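Flavin-dependent thymidylate synthase (PDB 6J61) probably catalyses the FAD- and NADPH-dependent reductive methylation of dUMP to dTMP, with methylenetetrahydrofolate as the methyl donor. Local coordinates at residues A[16-21]-A[65-70]; A[22-27]-A[208-213]; A[86-91]-A[168-173]; A[179-184]-A[195-200]. All blocks are in the same frame, centred on the assembly; numbering follows the deposited sequence.

Contact 1 (A[16-21]-A[65-70])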
# COMPACT_ATOMS: atom_id res chain seq x y z
N ARG A 16 14.27 4.24 -19.80
CA ARG A 16 13.45 4.56 -20.96
C ARG A 16 11.98 4.78 -20.56
O ARG A 16 11.38 3.96 -19.88
CB ARG A 16 13.56 3.41 -21.99
CG ARG A 16 12.60 3.49 -23.20
CD ARG A 16 12.99 2.49 -24.31
NE ARG A 16 12.53 1.12 -24.05
CZ ARG A 16 11.26 0.73 -24.17
NH1 ARG A 16 10.32 1.59 -24.54
NH2 ARG A 16 10.92 -0.52 -23.90
N LEU A 17 11.40 5.90 -20.98
CA LEU A 17 10.00 6.16 -20.65
C LEU A 17 9.10 5.32 -21.55
O LEU A 17 9.01 5.57 -22.75
CB LEU A 17 9.65 7.64 -20.83
CG LEU A 17 8.17 7.95 -20.55
CD1 LEU A 17 7.89 7.74 -19.08
CD2 LEU A 17 7.83 9.38 -20.95
N VAL A 18 8.43 4.32 -20.99
CA VAL A 18 7.56 3.48 -21.79
C VAL A 18 6.22 4.15 -22.04
O VAL A 18 5.81 4.30 -23.19
CB VAL A 18 7.41 2.09 -21.13
CG1 VAL A 18 6.41 1.23 -21.88
CG2 VAL A 18 8.77 1.39 -21.13
N ASP A 19 5.54 4.58 -20.97
CA ASP A 19 4.25 5.27 -21.14
C ASP A 19 4.09 6.35 -20.09
O ASP A 19 4.89 6.46 -19.16
CB ASP A 19 3.08 4.30 -21.06
CG ASP A 19 1.81 4.84 -21.73
OD1 ASP A 19 1.85 5.98 -22.24
OD2 ASP A 19 0.78 4.13 -21.75
N GLN A 20 3.04 7.16 -20.23
CA GLN A 20 2.78 8.23 -19.29
C GLN A 20 1.30 8.58 -19.31
O GLN A 20 0.73 8.77 -20.38
CB GLN A 20 3.61 9.46 -19.67
CG GLN A 20 3.64 10.56 -18.62
CD GLN A 20 4.10 11.91 -19.17
OE1 GLN A 20 5.11 12.00 -19.88
NE2 GLN A 20 3.37 12.96 -18.82
N MET A 21 0.68 8.67 -18.14
CA MET A 21 -0.73 9.03 -18.06
C MET A 21 -0.89 10.39 -17.40
O MET A 21 -0.73 10.54 -16.18
CB MET A 21 -1.53 7.99 -17.26
CG MET A 21 -3.01 8.35 -17.16
SD MET A 21 -4.04 7.23 -16.23
CE MET A 21 -3.60 7.69 -14.63
N VAL A 65 0.87 9.21 -13.89
CA VAL A 65 1.68 8.00 -13.74
C VAL A 65 2.74 7.82 -14.82
O VAL A 65 2.54 8.15 -15.98
CB VAL A 65 0.76 6.73 -13.73
CG1 VAL A 65 1.60 5.46 -13.55
CG2 VAL A 65 -0.25 6.84 -12.61
N PHE A 66 3.90 7.31 -14.41
CA PHE A 66 5.02 7.05 -15.31
C PHE A 66 5.37 5.56 -15.27
O PHE A 66 5.30 4.92 -14.22
CB PHE A 66 6.25 7.88 -14.93
CG PHE A 66 6.13 9.35 -15.25
CD1 PHE A 66 5.27 10.16 -14.52
CD2 PHE A 66 6.85 9.91 -16.29
CE1 PHE A 66 5.13 11.52 -14.83
CE2 PHE A 66 6.72 11.26 -16.61
CZ PHE A 66 5.86 12.07 -15.88
N LYS A 67 5.75 5.02 -16.42
CA LYS A 67 6.13 3.62 -16.54
C LYS A 67 7.47 3.56 -17.26
O LYS A 67 7.58 4.01 -18.40
CB LYS A 67 5.05 2.86 -17.30
CG LYS A 67 5.31 1.37 -17.43
CD LYS A 67 4.03 0.56 -17.68
CE LYS A 67 3.33 0.93 -18.99
NZ LYS A 67 2.17 0.03 -19.28
N PHE A 68 8.49 3.02 -16.60
CA PHE A 68 9.81 2.94 -17.21
C PHE A 68 10.33 1.53 -17.46
O PHE A 68 9.86 0.55 -16.87
CB PHE A 68 10.86 3.66 -16.34
CG PHE A 68 10.54 5.11 -16.05
CD1 PHE A 68 9.66 5.45 -15.03
CD2 PHE A 68 11.16 6.13 -16.77
CE1 PHE A 68 9.40 6.79 -14.74
CE2 PHE A 68 10.91 7.47 -16.47
CZ PHE A 68 10.02 7.79 -15.45
N HIS A 69 11.32 1.45 -18.35
CA HIS A 69 12.00 0.22 -18.71
C HIS A 69 13.40 0.52 -18.19
O HIS A 69 14.10 1.39 -18.72
CB HIS A 69 12.00 0.05 -20.24
CG HIS A 69 12.72 -1.18 -20.72
ND1 HIS A 69 12.83 -1.50 -22.06
CD2 HIS A 69 13.36 -2.17 -20.05
CE1 HIS A 69 13.51 -2.62 -22.19
NE2 HIS A 69 13.84 -3.05 -20.98
N VAL A 70 13.81 -0.17 -17.13
CA VAL A 70 15.11 0.08 -16.52
C VAL A 70 16.03 -1.13 -16.56
O VAL A 70 15.61 -2.26 -16.29
CB VAL A 70 14.95 0.51 -15.04
CG1 VAL A 70 16.30 0.99 -14.47
CG2 VAL A 70 13.88 1.58 -14.92
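Arg16 and His69 open this antiparallel ladder as a hydrogen-bonded pair, with His69 N donating to Arg16 O at 2.9 Å. Their side chains add a further tie: the guanidinium comes to the edge of the imidazole with its plane nearly perpendicular (87°), and Arg16 NH2 donates to His69 ND1 at 2.8 Å. A bend at chi3 (81°) turns the guanidinium back to that edge. Leu17 sits on the opposite face of the sheet, where its CD1 lies over the Phe68 ring, 4.3 Å from the centroid, and also meets Phe66. The register then slips. Val18 and Asp19 both face Lys67, forming a classic beta bulge: Val18 N reaches Lys67 O at 2.7 Å, whereas Asp19 N binds the same oxygen only weakly. Gln20 runs alongside Phe66, its amide stacked on the ring with 15° between planes and its CG 3.9 Å from the ring centroid. Gln20 NE2 donates to Gly22 O and OE1 accepts from Arg207 NE, which probably keeps the amide in this orientation. Met21 completes the ladder through Met21 N to Val65 O at 2.9 Å. Beyond 65-70 the sheet continues into strand 165-173. Helix 191-207 covers the face of Leu17, Phe66 and Phe68, while the second subunit packs against that of Arg16, Asp19 and Met21 and accepts a bond from Lys67 NZ at its Met63 O.

Contact 2 (A[22-27]-A[208-213])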
# COMPACT_ATOMS: atom_id res chain seq x y z
N GLY A 22 -1.20 11.40 -18.21
CA GLY A 22 -1.39 12.74 -17.70
C GLY A 22 -0.12 13.55 -17.55
O GLY A 22 0.98 13.01 -17.52
N ASP A 23 -0.29 14.87 -17.48
CA ASP A 23 0.81 15.82 -17.30
C ASP A 23 0.33 16.87 -16.31
O ASP A 23 -0.64 16.62 -15.58
CB ASP A 23 1.22 16.47 -18.64
CG ASP A 23 0.06 17.18 -19.35
OD1 ASP A 23 -0.97 17.52 -18.71
OD2 ASP A 23 0.18 17.41 -20.58
N ASP A 24 0.98 18.04 -16.29
CA ASP A 24 0.59 19.11 -15.35
C ASP A 24 -0.91 19.38 -15.34
O ASP A 24 -1.48 19.69 -14.29
CB ASP A 24 1.32 20.43 -15.67
CG ASP A 24 2.82 20.36 -15.41
OD1 ASP A 24 3.22 19.79 -14.38
OD2 ASP A 24 3.60 20.89 -16.24
N ARG A 25 -1.55 19.26 -16.50
CA ARG A 25 -2.99 19.50 -16.61
C ARG A 25 -3.82 18.49 -15.83
O ARG A 25 -4.90 18.82 -15.32
CB ARG A 25 -3.42 19.48 -18.08
CG ARG A 25 -2.78 20.57 -18.92
CD ARG A 25 -3.09 20.39 -20.39
NE ARG A 25 -3.00 18.98 -20.77
CZ ARG A 25 -2.95 18.55 -22.02
NH1 ARG A 25 -2.99 19.41 -23.03
NH2 ARG A 25 -2.88 17.25 -22.26
N ALA A 26 -3.30 17.27 -15.72
CA ALA A 26 -4.00 16.21 -15.02
C ALA A 26 -4.08 16.47 -13.50
O ALA A 26 -5.08 16.17 -12.85
CB ALA A 26 -3.32 14.88 -15.30
N ILE A 27 -3.01 17.03 -12.95
CA ILE A 27 -2.97 17.33 -11.52
C ILE A 27 -4.07 18.34 -11.21
O ILE A 27 -4.91 18.13 -10.32
CB ILE A 27 -1.62 17.94 -11.13
CG1 ILE A 27 -0.50 17.09 -11.71
CG2 ILE A 27 -1.50 18.00 -9.64
CD1 ILE A 27 0.85 17.74 -11.59
N VAL A 208 6.53 16.96 -16.87
CA VAL A 208 5.62 17.69 -15.99
C VAL A 208 6.36 18.89 -15.38
O VAL A 208 6.50 19.00 -14.16
CB VAL A 208 5.02 16.81 -14.86
CG1 VAL A 208 3.91 15.97 -15.43
CG2 VAL A 208 6.10 15.91 -14.23
N PRO A 209 6.84 19.81 -16.24
CA PRO A 209 7.58 21.00 -15.82
C PRO A 209 6.98 21.85 -14.69
O PRO A 209 7.72 22.36 -13.84
CB PRO A 209 7.76 21.78 -17.13
CG PRO A 209 6.62 21.32 -17.99
CD PRO A 209 6.58 19.85 -17.70
N LEU A 210 5.67 22.03 -14.65
CA LEU A 210 5.11 22.83 -13.56
C LEU A 210 5.27 22.07 -12.24
O LEU A 210 5.84 22.59 -11.28
CB LEU A 210 3.64 23.17 -13.81
CG LEU A 210 3.33 24.08 -15.01
CD1 LEU A 210 1.87 24.51 -14.95
CD2 LEU A 210 4.25 25.29 -15.00
N ALA A 211 4.77 20.84 -12.21
CA ALA A 211 4.86 20.03 -11.01
C ALA A 211 6.32 19.95 -10.57
O ALA A 211 6.64 20.07 -9.38
CB ALA A 211 4.32 18.64 -11.27
N TRP A 212 7.20 19.76 -11.54
CA TRP A 212 8.61 19.67 -11.24
C TRP A 212 9.12 20.99 -10.65
O TRP A 212 9.98 21.00 -9.76
CB TRP A 212 9.42 19.30 -12.48
CG TRP A 212 10.89 19.34 -12.20
CD1 TRP A 212 11.70 20.43 -12.24
CD2 TRP A 212 11.68 18.28 -11.66
NE1 TRP A 212 12.95 20.12 -11.75
CE2 TRP A 212 12.96 18.80 -11.39
CE3 TRP A 212 11.42 16.93 -11.37
CZ2 TRP A 212 13.98 18.03 -10.84
CZ3 TRP A 212 12.45 16.16 -10.83
CH2 TRP A 212 13.71 16.71 -10.57
N ALA A 213 8.61 22.11 -11.16
CA ALA A 213 9.04 23.40 -10.65
C ALA A 213 8.73 23.45 -9.17
O ALA A 213 9.58 23.83 -8.36
CB ALA A 213 8.34 24.53 -11.38
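Asp24 grips the start of helix 209-220 with both carboxylate oxygens, one for each of two successive backbone N-H groups. Leu210 N donates to Asp24 OD2 at 2.8 Å, and Ala211 N to Asp24 OD1 at 2.9 Å in a nearly straight bond (171°). Both donors approach from above the carboxylate plane. With CG opposite the carbonyl carbon (chi1 -67°), the acid is directed across at the helix, where Leu210 crosses it at about a right angle. Apolar contacts flank these bonds: Ile27 CD1 meets Ala211 CB at 3.6 Å, and Val208 CG1 lies against Asp23 CA, also at 3.6 Å. In the next shell, Asp23 N-caps its own helix, Asp23 OD1 accepting from Arg25 N at 2.9 Å, and so probably helps to fix the turn. Ile49 of helix 42-54 packs on both Asp24 and Leu210, while Leu174 touches Val208 and Ala211. Val208 occupies the N-cap position of helix 209-220 but its side chain has no polar atom to offer, and the buried carboxylate of a distant residue serves the first turn instead. Two N-H donors and the positive end of the helix dipole would be expected to stabilise the ionised form of Asp24.

Contact 3 (A[86-91]-A[168-173]); sequences ASVNEI and FYWKQD. With FAD (flavin-adenine dinucleotide), chain J.
Lys171 N donates to Ser87 O at 2.9 Å, and Ser87 N returns a nearly straight bond (170°) to Lys171 O. The Lys171 chain, bent at chi2 (-92°) and chi3, folds back so that NZ makes a weak 3.4 Å bond to Ser87 OG on the face this pair shares. Asn89 and Tyr169 repeat the reciprocal backbone pairing further along the antiparallel ladder. Between them Val88 is a non-hydrogen-bonded partner of Trp170, its CB 4.0 Å from Trp170 CE3. Glu90, opposite Phe168, also belongs to a non-hydrogen-bonded pair, which directs its backbone polar groups outward to the flavin: Glu90 N meets FAD O2 at 2.8 Å in a bond of 174°, and FAD N3 donates to Glu90 O at 2.8 Å. The Glu90 carboxylate is held by Thr166 and by Arg82 of the third subunit. Thus strand 87-90, outermost in this chain's sheet and part of the ThyX motif, offers a backbone donor and acceptor matched to the flavin's O2 and N3, which probably sets how its pyrimidine ring lies against the strand.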
# COMPACT_ATOMS: atom_id res chain seq x y z
N ALA A 86 5.31 1.03 -5.84
CA ALA A 86 5.37 0.91 -7.28
C ALA A 86 5.00 -0.49 -7.78
O ALA A 86 4.89 -1.44 -7.01
CB ALA A 86 6.76 1.29 -7.76
N SER A 87 4.79 -0.60 -9.09
CA SER A 87 4.48 -1.87 -9.70
C SER A 87 5.71 -2.22 -10.53
O SER A 87 6.16 -1.44 -11.37
CB SER A 87 3.24 -1.75 -10.59
OG SER A 87 2.07 -1.47 -9.82
N VAL A 88 6.29 -3.38 -10.27
CA VAL A 88 7.49 -3.77 -10.99
C VAL A 88 7.35 -5.15 -11.59
O VAL A 88 6.60 -5.97 -11.08
CB VAL A 88 8.73 -3.74 -10.05
CG1 VAL A 88 8.32 -4.10 -8.64
CG2 VAL A 88 9.77 -4.76 -10.50
N ASN A 89 8.04 -5.37 -12.71
CA ASN A 89 8.08 -6.67 -13.36
C ASN A 89 9.50 -6.86 -13.87
O ASN A 89 9.97 -6.12 -14.72
CB ASN A 89 7.10 -6.80 -14.51
CG ASN A 89 6.87 -8.26 -14.89
OD1 ASN A 89 7.68 -8.87 -15.60
ND2 ASN A 89 5.79 -8.83 -14.39
N GLU A 90 10.18 -7.84 -13.31
CA GLU A 90 11.56 -8.10 -13.65
C GLU A 90 11.80 -9.40 -14.42
O GLU A 90 11.03 -10.35 -14.30
CB GLU A 90 12.38 -8.09 -12.35
CG GLU A 90 13.80 -8.61 -12.46
CD GLU A 90 14.63 -8.31 -11.22
OE1 GLU A 90 14.13 -8.54 -10.09
OE2 GLU A 90 15.79 -7.85 -11.37
N ILE A 91 12.87 -9.41 -15.21
CA ILE A 91 13.28 -10.57 -15.97
C ILE A 91 13.69 -11.64 -14.97
O ILE A 91 14.69 -11.48 -14.26
CB ILE A 91 14.49 -10.22 -16.89
CG1 ILE A 91 13.98 -9.67 -18.22
CG2 ILE A 91 15.37 -11.44 -17.12
CD1 ILE A 91 15.07 -9.39 -19.22
N PHE A 168 13.77 -4.43 -15.85
CA PHE A 168 12.42 -4.43 -15.32
C PHE A 168 11.60 -3.22 -15.75
O PHE A 168 12.13 -2.23 -16.27
CB PHE A 168 12.45 -4.49 -13.79
CG PHE A 168 13.23 -3.36 -13.14
CD1 PHE A 168 14.59 -3.50 -12.89
CD2 PHE A 168 12.58 -2.20 -12.73
CE1 PHE A 168 15.31 -2.49 -12.22
CE2 PHE A 168 13.29 -1.18 -12.07
CZ PHE A 168 14.66 -1.33 -11.81
N TYR A 169 10.30 -3.33 -15.55
CA TYR A 169 9.36 -2.25 -15.84
C TYR A 169 9.00 -1.66 -14.49
O TYR A 169 8.66 -2.38 -13.56
CB TYR A 169 8.10 -2.81 -16.51
CG TYR A 169 8.13 -2.74 -18.02
CD1 TYR A 169 9.29 -3.06 -18.72
CD2 TYR A 169 6.99 -2.36 -18.74
CE1 TYR A 169 9.33 -2.99 -20.11
CE2 TYR A 169 7.02 -2.29 -20.14
CZ TYR A 169 8.19 -2.61 -20.81
OH TYR A 169 8.23 -2.54 -22.20
N TRP A 170 9.10 -0.34 -14.37
CA TRP A 170 8.80 0.34 -13.13
C TRP A 170 7.63 1.30 -13.40
O TRP A 170 7.74 2.22 -14.21
CB TRP A 170 10.05 1.09 -12.65
CG TRP A 170 9.93 1.81 -11.33
CD1 TRP A 170 9.72 3.16 -11.14
CD2 TRP A 170 10.00 1.23 -10.03
NE1 TRP A 170 9.65 3.44 -9.80
CE2 TRP A 170 9.81 2.28 -9.09
CE3 TRP A 170 10.19 -0.07 -9.56
CZ2 TRP A 170 9.82 2.06 -7.71
CZ3 TRP A 170 10.20 -0.29 -8.17
CH2 TRP A 170 10.02 0.77 -7.27
N LYS A 171 6.51 1.05 -12.72
CA LYS A 171 5.30 1.87 -12.86
C LYS A 171 5.03 2.59 -11.54
O LYS A 171 4.81 1.94 -10.51
CB LYS A 171 4.10 0.99 -13.21
CG LYS A 171 2.89 1.78 -13.66
CD LYS A 171 1.93 2.13 -12.53
CE LYS A 171 1.06 0.96 -12.15
NZ LYS A 171 0.27 1.20 -10.92
N GLN A 172 5.01 3.91 -11.57
CA GLN A 172 4.78 4.67 -10.35
C GLN A 172 4.15 6.04 -10.58
O GLN A 172 4.44 6.71 -11.56
CB GLN A 172 6.12 4.83 -9.62
CG GLN A 172 6.03 5.37 -8.21
CD GLN A 172 7.31 5.15 -7.46
OE1 GLN A 172 8.40 5.36 -8.00
NE2 GLN A 172 7.21 4.71 -6.20
N ASP A 173 3.29 6.44 -9.65
CA ASP A 173 2.61 7.72 -9.73
C ASP A 173 3.54 8.87 -9.37
O ASP A 173 4.50 8.68 -8.62
CB ASP A 173 1.37 7.71 -8.82
CG ASP A 173 1.72 7.57 -7.34
OD1 ASP A 173 2.18 8.57 -6.74
OD2 ASP A 173 1.53 6.46 -6.79
PA FAD J . 1.93 -8.28 -2.46
O1A FAD J . 3.15 -7.58 -2.93
O2A FAD J . 2.03 -8.49 -0.87
O5B FAD J . 0.65 -7.38 -2.83
C5B FAD J . -0.54 -8.02 -2.37
C4B FAD J . -1.74 -7.26 -2.92
O4B FAD J . -1.82 -5.96 -2.30
C3B FAD J . -1.63 -7.02 -4.43
O3B FAD J . -2.15 -8.10 -5.19
C2B FAD J . -2.40 -5.71 -4.62
O2B FAD J . -3.81 -5.97 -4.75
C1B FAD J . -2.05 -4.92 -3.33
N9A FAD J . -0.83 -4.07 -3.50
C8A FAD J . 0.34 -4.14 -2.78
N7A FAD J . 1.19 -3.24 -3.19
C5A FAD J . 0.64 -2.53 -4.21
C6A FAD J . 1.06 -1.45 -5.05
N6A FAD J . 2.31 -0.89 -4.90
N1A FAD J . 0.21 -0.99 -5.99
C2A FAD J . -1.01 -1.51 -6.16
N3A FAD J . -1.45 -2.52 -5.40
C4A FAD J . -0.67 -3.06 -4.43
N1 FAD J . 7.45 -11.13 -10.94
C2 FAD J . 8.34 -10.61 -11.80
O2 FAD J . 8.78 -9.50 -11.56
N3 FAD J . 8.75 -11.26 -12.93
C4 FAD J . 8.28 -12.52 -13.26
O4 FAD J . 8.66 -13.09 -14.26
C4X FAD J . 7.28 -13.15 -12.33
N5 FAD J . 6.75 -14.34 -12.54
C5X FAD J . 5.83 -14.90 -11.68
C6 FAD J . 5.27 -16.20 -11.96
C7 FAD J . 4.34 -16.77 -11.09
C7M FAD J . 3.78 -18.14 -11.43
C8 FAD J . 3.93 -16.07 -9.90
C8M FAD J . 2.92 -16.67 -8.94
C9 FAD J . 4.46 -14.80 -9.61
C9A FAD J . 5.42 -14.18 -10.49
N10 FAD J . 5.98 -12.88 -10.23
C10 FAD J . 6.89 -12.35 -11.12
C1' FAD J . 5.63 -12.08 -9.03
C2' FAD J . 4.18 -11.54 -9.01
O2' FAD J . 3.87 -10.78 -10.20
C3' FAD J . 3.98 -10.69 -7.73
O3' FAD J . 4.91 -9.58 -7.72
C4' FAD J . 4.20 -11.54 -6.46
O4' FAD J . 3.66 -12.85 -6.62
C5' FAD J . 3.54 -10.86 -5.28
O5' FAD J . 2.13 -11.01 -5.43
P FAD J . 1.41 -9.75 -4.73
O1P FAD J . 1.82 -8.50 -5.41
O2P FAD J . -0.18 -9.97 -4.83
O3P FAD J . 1.85 -9.76 -3.13

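Contact 4 (A[179-184]-A[195-200]); sequences HFLKLR and QYARAI. With FAD (flavin-adenine dinucleotide), chain N; PO4 (phosphate ion), chain F.
Segments 179-184 and 195-200, parts of helices 174-184 and 191-207, run roughly antiparallel, their local axes inclined at 140° and 9.3 Å apart at closest approach, with Leu181 and Ala197 nearest in the backbone. The interface has no hydrogen bond and rests on apolar side chains. Ala197 CB sits against Arg184 CB at 3.7 Å and is also approached by Leu181 CD2 at 4.1 Å. Ile200 divides its branches: CD1 meets Phe180 CE2 at 3.9 Å, the two side chains crossing at about a right angle, while CG2 packs against Leu181. Phe180 also stacks with Trp80. Turned opposite its carbonyl carbon (chi1 -56°), Arg184 CG lies over one face of the Phe180 ring; a bend at chi2 (-59°) then leads the rest of the chain away from 195-200, so that NE bonds His83 and NH1 reaches, weakly at 3.4 Å, O1 of a phosphate ion, probably from the crystallisation liquor. On another side of the same helix, His179 NE2 donates to FAD O2P at 3.2 Å. This apolar helix packing thus backs the FAD site shared between subunits and, probably, the adjoining dUMP site of ThyX enzymes, in which Arg184 is predicted to activate dUMP.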
# COMPACT_ATOMS: atom_id res chain seq x y z
N HIS A 179 8.82 11.22 -4.23
CA HIS A 179 9.33 10.68 -2.98
C HIS A 179 10.63 9.93 -3.30
O HIS A 179 11.66 10.14 -2.66
CB HIS A 179 8.30 9.71 -2.40
CG HIS A 179 8.70 9.12 -1.08
ND1 HIS A 179 8.72 9.84 0.09
CD2 HIS A 179 9.07 7.86 -0.75
CE1 HIS A 179 9.09 9.05 1.08
NE2 HIS A 179 9.30 7.84 0.60
N PHE A 180 10.57 9.07 -4.31
CA PHE A 180 11.71 8.27 -4.76
C PHE A 180 12.90 9.16 -5.10
O PHE A 180 14.05 8.88 -4.71
CB PHE A 180 11.30 7.45 -5.99
CG PHE A 180 12.44 6.73 -6.65
CD1 PHE A 180 13.00 5.60 -6.07
CD2 PHE A 180 12.97 7.19 -7.84
CE1 PHE A 180 14.06 4.94 -6.67
CE2 PHE A 180 14.03 6.54 -8.44
CZ PHE A 180 14.57 5.41 -7.85
N LEU A 181 12.63 10.22 -5.84
CA LEU A 181 13.66 11.15 -6.26
C LEU A 181 14.29 11.89 -5.09
O LEU A 181 15.50 12.06 -5.06
CB LEU A 181 13.07 12.12 -7.26
CG LEU A 181 12.68 11.48 -8.59
CD1 LEU A 181 11.99 12.51 -9.49
CD2 LEU A 181 13.92 10.93 -9.25
N LYS A 182 13.46 12.33 -4.14
CA LYS A 182 13.94 13.04 -2.97
C LYS A 182 14.93 12.17 -2.19
O LYS A 182 15.93 12.67 -1.69
CB LYS A 182 12.76 13.42 -2.07
CG LYS A 182 13.14 14.08 -0.74
CD LYS A 182 13.95 15.36 -0.95
CE LYS A 182 14.46 15.94 0.38
NZ LYS A 182 15.42 17.08 0.20
N LEU A 183 14.64 10.88 -2.09
CA LEU A 183 15.51 9.95 -1.37
C LEU A 183 16.73 9.49 -2.17
O LEU A 183 17.84 9.45 -1.64
CB LEU A 183 14.73 8.73 -0.92
CG LEU A 183 13.77 8.97 0.25
CD1 LEU A 183 12.83 7.78 0.41
CD2 LEU A 183 14.57 9.23 1.52
N ARG A 184 16.53 9.15 -3.43
CA ARG A 184 17.63 8.66 -4.25
C ARG A 184 18.49 9.74 -4.88
O ARG A 184 19.55 9.47 -5.44
CB ARG A 184 17.09 7.71 -5.31
CG ARG A 184 16.31 6.58 -4.69
CD ARG A 184 17.17 5.78 -3.72
NE ARG A 184 16.36 4.81 -3.00
CZ ARG A 184 16.83 3.94 -2.12
NH1 ARG A 184 18.12 3.90 -1.85
NH2 ARG A 184 16.00 3.11 -1.50
N GLN A 195 22.54 8.17 -9.85
CA GLN A 195 22.63 8.42 -11.29
C GLN A 195 21.34 8.00 -11.97
O GLN A 195 20.87 8.68 -12.87
CB GLN A 195 23.82 7.67 -11.90
CG GLN A 195 25.17 7.96 -11.22
CD GLN A 195 25.29 9.40 -10.73
OE1 GLN A 195 25.17 10.35 -11.51
NE2 GLN A 195 25.53 9.57 -9.43
N TYR A 196 20.75 6.90 -11.54
CA TYR A 196 19.49 6.45 -12.13
C TYR A 196 18.39 7.44 -11.78
O TYR A 196 17.52 7.73 -12.60
CB TYR A 196 19.12 5.05 -11.64
CG TYR A 196 19.77 3.95 -12.43
CD1 TYR A 196 19.21 3.50 -13.63
CD2 TYR A 196 20.97 3.37 -12.00
CE1 TYR A 196 19.84 2.51 -14.39
CE2 TYR A 196 21.60 2.38 -12.74
CZ TYR A 196 21.03 1.96 -13.94
OH TYR A 196 21.68 1.01 -14.70
N ALA A 197 18.42 7.97 -10.57
CA ALA A 197 17.42 8.93 -10.15
C ALA A 197 17.57 10.23 -10.96
O ALA A 197 16.59 10.90 -11.27
CB ALA A 197 17.55 9.20 -8.63
N ARG A 198 18.81 10.57 -11.31
CA ARG A 198 19.07 11.78 -12.10
C ARG A 198 18.42 11.61 -13.48
O ARG A 198 17.74 12.52 -13.98
CB ARG A 198 20.58 12.02 -12.26
CG ARG A 198 21.31 12.44 -10.99
CD ARG A 198 22.46 13.40 -11.33
NE ARG A 198 23.76 12.97 -10.79
CZ ARG A 198 24.22 13.26 -9.57
NH1 ARG A 198 23.49 14.00 -8.73
NH2 ARG A 198 25.41 12.82 -9.19
N ALA A 199 18.63 10.45 -14.08
CA ALA A 199 18.05 10.16 -15.37
C ALA A 199 16.54 10.36 -15.31
O ALA A 199 15.95 11.07 -16.14
CB ALA A 199 18.37 8.73 -15.76
N ILE A 200 15.91 9.74 -14.33
CA ILE A 200 14.47 9.84 -14.18
C ILE A 200 14.04 11.28 -13.96
O ILE A 200 13.08 11.75 -14.58
CB ILE A 200 13.99 8.96 -13.01
CG1 ILE A 200 14.20 7.50 -13.38
CG2 ILE A 200 12.53 9.25 -12.68
CD1 ILE A 200 13.72 6.53 -12.35
PA FAD N . 7.92 3.38 -0.37
O1A FAD N . 8.31 1.95 -0.24
O2A FAD N . 7.58 3.70 -1.91
O5B FAD N . 6.62 3.63 0.53
C5B FAD N . 6.33 5.03 0.58
C4B FAD N . 5.37 5.26 1.74
O4B FAD N . 4.16 4.51 1.50
C3B FAD N . 5.96 4.72 3.04
O3B FAD N . 6.77 5.66 3.73
C2B FAD N . 4.73 4.30 3.83
O2B FAD N . 4.23 5.40 4.59
C1B FAD N . 3.74 3.82 2.73
N9A FAD N . 3.74 2.34 2.53
C8A FAD N . 3.95 1.68 1.34
N7A FAD N . 3.88 0.39 1.50
C5A FAD N . 3.62 0.11 2.80
C6A FAD N . 3.45 -1.08 3.56
N6A FAD N . 3.52 -2.32 2.95
N1A FAD N . 3.20 -0.98 4.88
C2A FAD N . 3.12 0.21 5.49
N3A FAD N . 3.28 1.36 4.82
C4A FAD N . 3.53 1.36 3.49
N1 FAD N . 16.63 -0.35 4.61
C2 FAD N . 17.08 -1.48 5.17
O2 FAD N . 16.45 -2.50 4.99
N3 FAD N . 18.21 -1.53 5.93
C4 FAD N . 18.98 -0.41 6.18
O4 FAD N . 19.99 -0.48 6.86
C4X FAD N . 18.52 0.89 5.58
N5 FAD N . 19.18 2.03 5.75
C5X FAD N . 18.75 3.20 5.20
C6 FAD N . 19.49 4.42 5.42
C7 FAD N . 19.05 5.62 4.87
C7M FAD N . 19.86 6.87 5.13
C8 FAD N . 17.86 5.66 4.06
C8M FAD N . 17.38 6.96 3.45
C9 FAD N . 17.12 4.49 3.82
C9A FAD N . 17.54 3.24 4.38
N10 FAD N . 16.80 2.02 4.17
C10 FAD N . 17.27 0.84 4.75
C1' FAD N . 15.56 1.98 3.35
C2' FAD N . 14.30 2.50 4.08
O2' FAD N . 14.11 1.81 5.32
C3' FAD N . 13.06 2.33 3.18
O3' FAD N . 12.79 0.93 2.98
C4' FAD N . 13.26 3.03 1.80
O4' FAD N . 13.90 4.31 1.96
C5' FAD N . 11.92 3.23 1.10
O5' FAD N . 11.27 4.34 1.72
P FAD N . 9.67 4.13 1.65
O1P FAD N . 9.30 2.79 2.17
O2P FAD N . 9.01 5.28 2.55
O3P FAD N . 9.19 4.34 0.08
P PO4 F . 19.12 0.59 0.91
O1 PO4 F . 19.75 1.84 0.38
O2 PO4 F . 19.83 0.17 2.14
O3 PO4 F . 19.21 -0.48 -0.11
O4 PO4 F . 17.70 0.85 1.23

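In the fold
Contacts 1 and 3 are two strand pairings of one antiparallel sheet, joined because strands 65-73 and 165-173 are neighbours; both also touch the second subunit. Contact 3 is buried and ends at the flavin, whereas contact 1 is only partly buried. Contact 4 is also buried, its centre about 3 Å from the centre of the chain, but relies on apolar packing; Phe68 and Val70 of contact 1 press on its Ile200 and Tyr196. Contact 2, partly buried, has a carboxylate accepting from two backbone N-H groups at a helix start and is linked to contact 4 through Trp212 and Leu181. Main-chain bonding thus dominates the sheet, apolar side chains the helix pair, and an acid the helix junction.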